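Methylocystis parvus OBBP MbnE (Methylocystis parvus OBBP, PDB 5ICQ) probably binds the copper chelator methanobactin in the periplasm, as a family 5 extracellular solute-binding protein of the methanobactin transport machinery. Local coordinates at residues Asp454-Arg457 / Leu458-Tyr462. Residues are numbered along the deposited sequence; the frame is centred on the assembly and turned at random.
Sequences DQER and LALAY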
ATOM      1  N   ASP A 454      -2.619 -17.575 -13.210  1.00 11.10           N
ATOM      2  CA  ASP A 454      -1.877 -17.759 -11.967  1.00 15.47           C
ATOM      3  C   ASP A 454      -2.826 -18.072 -10.813  1.00 17.93           C
ATOM      4  O   ASP A 454      -2.599 -19.017 -10.047  1.00 11.31           O
ATOM      5  CB  ASP A 454      -1.028 -16.520 -11.672  1.00 22.61           C
ATOM      6  CG  ASP A 454      -0.077 -16.724 -10.495  1.00 36.67           C
ATOM      7  OD1 ASP A 454       0.490 -17.830 -10.374  1.00 39.09           O
ATOM      8  OD2 ASP A 454       0.103 -15.781  -9.690  1.00 42.19           O
ATOM      9  N   GLN A 455      -3.908 -17.296 -10.681  1.00  9.05           N
ATOM     10  CA  GLN A 455      -4.908 -17.595  -9.658  1.00 10.31           C
ATOM     11  C   GLN A 455      -5.528 -18.969  -9.871  1.00 10.03           C
ATOM     12  O   GLN A 455      -5.783 -19.699  -8.905  1.00 11.10           O
ATOM     13  CB  GLN A 455      -6.010 -16.540  -9.658  1.00  7.72           C
ATOM     14  CG  GLN A 455      -5.557 -15.191  -9.074  1.00 11.41           C
ATOM     15  CD  GLN A 455      -6.738 -14.288  -8.792  1.00 16.08           C
ATOM     16  OE1 GLN A 455      -7.878 -14.643  -9.080  1.00 12.33           O
ATOM     17  NE2 GLN A 455      -6.474 -13.117  -8.218  1.00 12.48           N
ATOM     18  N   GLU A 456      -5.830 -19.314 -11.121  1.00  7.14           N
ATOM     19  CA  GLU A 456      -6.463 -20.601 -11.393  1.00  6.54           C
ATOM     20  C   GLU A 456      -5.574 -21.758 -10.949  1.00 10.62           C
ATOM     21  O   GLU A 456      -6.060 -22.733 -10.364  1.00  9.47           O
ATOM     22  CB  GLU A 456      -6.817 -20.717 -12.881  1.00 10.76           C
ATOM     23  CG  GLU A 456      -7.567 -22.019 -13.202  1.00  8.27           C
ATOM     24  CD  GLU A 456      -7.960 -22.163 -14.666  1.00 22.85           C
ATOM     25  OE1 GLU A 456      -9.047 -22.709 -14.960  1.00 19.60           O
ATOM     26  OE2 GLU A 456      -7.189 -21.718 -15.532  1.00 23.03           O
ATOM     27  N   ARG A 457      -4.265 -21.665 -11.189  1.00 11.59           N
ATOM     28  CA  ARG A 457      -3.381 -22.751 -10.759  1.00  8.58           C
ATOM     29  C   ARG A 457      -3.331 -22.861  -9.242  1.00  8.32           C
ATOM     30  O   ARG A 457      -3.320 -23.972  -8.698  1.00  8.24           O
ATOM     31  CB  ARG A 457      -1.965 -22.550 -11.294  1.00 12.88           C
ATOM     32  CG  ARG A 457      -1.862 -22.552 -12.797  1.00 23.38           C
ATOM     33  CD  ARG A 457      -0.415 -22.505 -13.212  1.00 36.58           C
ATOM     34  NE  ARG A 457      -0.187 -21.499 -14.238  1.00 47.61           N
ATOM     35  CZ  ARG A 457      -0.667 -21.567 -15.475  1.00 54.87           C
ATOM     36  NH1 ARG A 457      -1.423 -22.591 -15.863  1.00 51.36           N
ATOM     37  NH2 ARG A 457      -0.396 -20.594 -16.328  1.00 59.18           N
ATOM     38  N   LEU A 458      -3.276 -21.720  -8.545  1.00  7.65           N
ATOM     39  CA  LEU A 458      -3.326 -21.750  -7.084  1.00  8.67           C
ATOM     40  C   LEU A 458      -4.619 -22.392  -6.598  1.00 10.32           C
ATOM     41  O   LEU A 458      -4.615 -23.197  -5.659  1.00  8.81           O
ATOM     42  CB  LEU A 458      -3.210 -20.330  -6.527  1.00  6.04           C
ATOM     43  CG  LEU A 458      -1.886 -19.586  -6.676  1.00 17.44           C
ATOM     44  CD1 LEU A 458      -1.996 -18.169  -6.082  1.00 16.43           C
ATOM     45  CD2 LEU A 458      -0.791 -20.375  -5.969  1.00 19.16           C
ATOM     46  N   ALA A 459      -5.742 -22.029  -7.213  1.00  8.75           N
ATOM     47  CA  ALA A 459      -7.027 -22.543  -6.757  1.00  7.20           C
ATOM     48  C   ALA A 459      -7.173 -24.027  -7.065  1.00  5.59           C
ATOM     49  O   ALA A 459      -7.775 -24.776  -6.279  1.00  9.58           O
ATOM     50  CB  ALA A 459      -8.163 -21.736  -7.395  1.00  8.79           C
ATOM     51  N   LEU A 460      -6.636 -24.470  -8.209  1.00  5.42           N
ATOM     52  CA  LEU A 460      -6.695 -25.887  -8.562  1.00  9.80           C
ATOM     53  C   LEU A 460      -5.861 -26.725  -7.604  1.00 10.32           C
ATOM     54  O   LEU A 460      -6.227 -27.863  -7.283  1.00  8.06           O
ATOM     55  CB  LEU A 460      -6.215 -26.085 -10.007  1.00  9.06           C
ATOM     56  CG  LEU A 460      -7.181 -25.588 -11.091  1.00  9.35           C
ATOM     57  CD1 LEU A 460      -6.504 -25.540 -12.470  1.00 10.88           C
ATOM     58  CD2 LEU A 460      -8.424 -26.510 -11.143  1.00  8.15           C
ATOM     59  N   ALA A 461      -4.719 -26.199  -7.163  1.00  7.41           N
ATOM     60  CA  ALA A 461      -3.935 -26.917  -6.161  1.00 10.96           C
ATOM     61  C   ALA A 461      -4.723 -27.055  -4.867  1.00 11.40           C
ATOM     62  O   ALA A 461      -4.793 -28.140  -4.271  1.00  9.81           O
ATOM     63  CB  ALA A 461      -2.606 -26.192  -5.921  1.00 11.67           C
ATOM     64  N   TYR A 462      -5.331 -25.955  -4.420  1.00 10.36           N
ATOM     65  CA  TYR A 462      -6.152 -25.980  -3.217  1.00  8.56           C
ATOM     66  C   TYR A 462      -7.325 -26.935  -3.376  1.00 10.65           C
ATOM     67  O   TYR A 462      -7.639 -27.703  -2.457  1.00  9.91           O
ATOM     68  CB  TYR A 462      -6.634 -24.558  -2.915  1.00  6.03           C
ATOM     69  CG  TYR A 462      -7.235 -24.319  -1.534  1.00  7.60           C
ATOM     70  CD1 TYR A 462      -6.951 -25.156  -0.458  1.00  9.39           C
ATOM     71  CD2 TYR A 462      -8.068 -23.215  -1.313  1.00  8.27           C
ATOM     72  CE1 TYR A 462      -7.493 -24.905   0.816  1.00  7.61           C
ATOM     73  CE2 TYR A 462      -8.602 -22.955  -0.065  1.00 13.72           C
ATOM     74  CZ  TYR A 462      -8.321 -23.807   0.993  1.00 10.94           C
ATOM     75  OH  TYR A 462      -8.874 -23.547   2.227  1.00 11.73           O
TER
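L460 N donates to E456 O at 2.8 Å and A459 N to Q455 O at 2.9 Å, the two shortest of four consecutive i to i+4 bonds in the alpha-helical backbone ladder of helix 453-467. A461 N to R457 O (3.0 Å) follows, and L458 N to D454 O is the longest at 3.2 Å yet the straightest, with 168° at the hydrogen. Q455 OE1 turns back to accept from K451 N, while D452 OD1 takes Q455 N; D454 OD1, by contrast, is hydrogen-bonded to Y356 OH, just past helix 348-355. Aliphatic groups then close over the carbonyls. CG of L458 lies 3.5 Å from D454 O, and CG of L460 reaches 3.2 Å from E456 O. The one side-chain to side-chain contact between 454-457 and 458-462 is E456 CG against L460 CD1, 3.8 Å apart, the two side chains lying alongside each other with the same heading. Their first torsions differ: E456 carries CG anti to its own nitrogen (chi1 -176°), whereas L460 sets CG anti to its carbonyl carbon (chi1 -72°). Both also touch V475, and A459 packs on I448, V450 and V475, which seats helix 453-467 against the parallel strands 442-450 and 472-477 as the crossover helix of a beta-alpha-beta unit. L458 meets F571, and A461 meets W350 and V351 of helix 348-355. Cohesion along the helix is thus backbone hydrogen bonding plus hydrocarbon contact: the E456 methylene serves as nonpolar surface for L460, with no salt bridge joining the two halves.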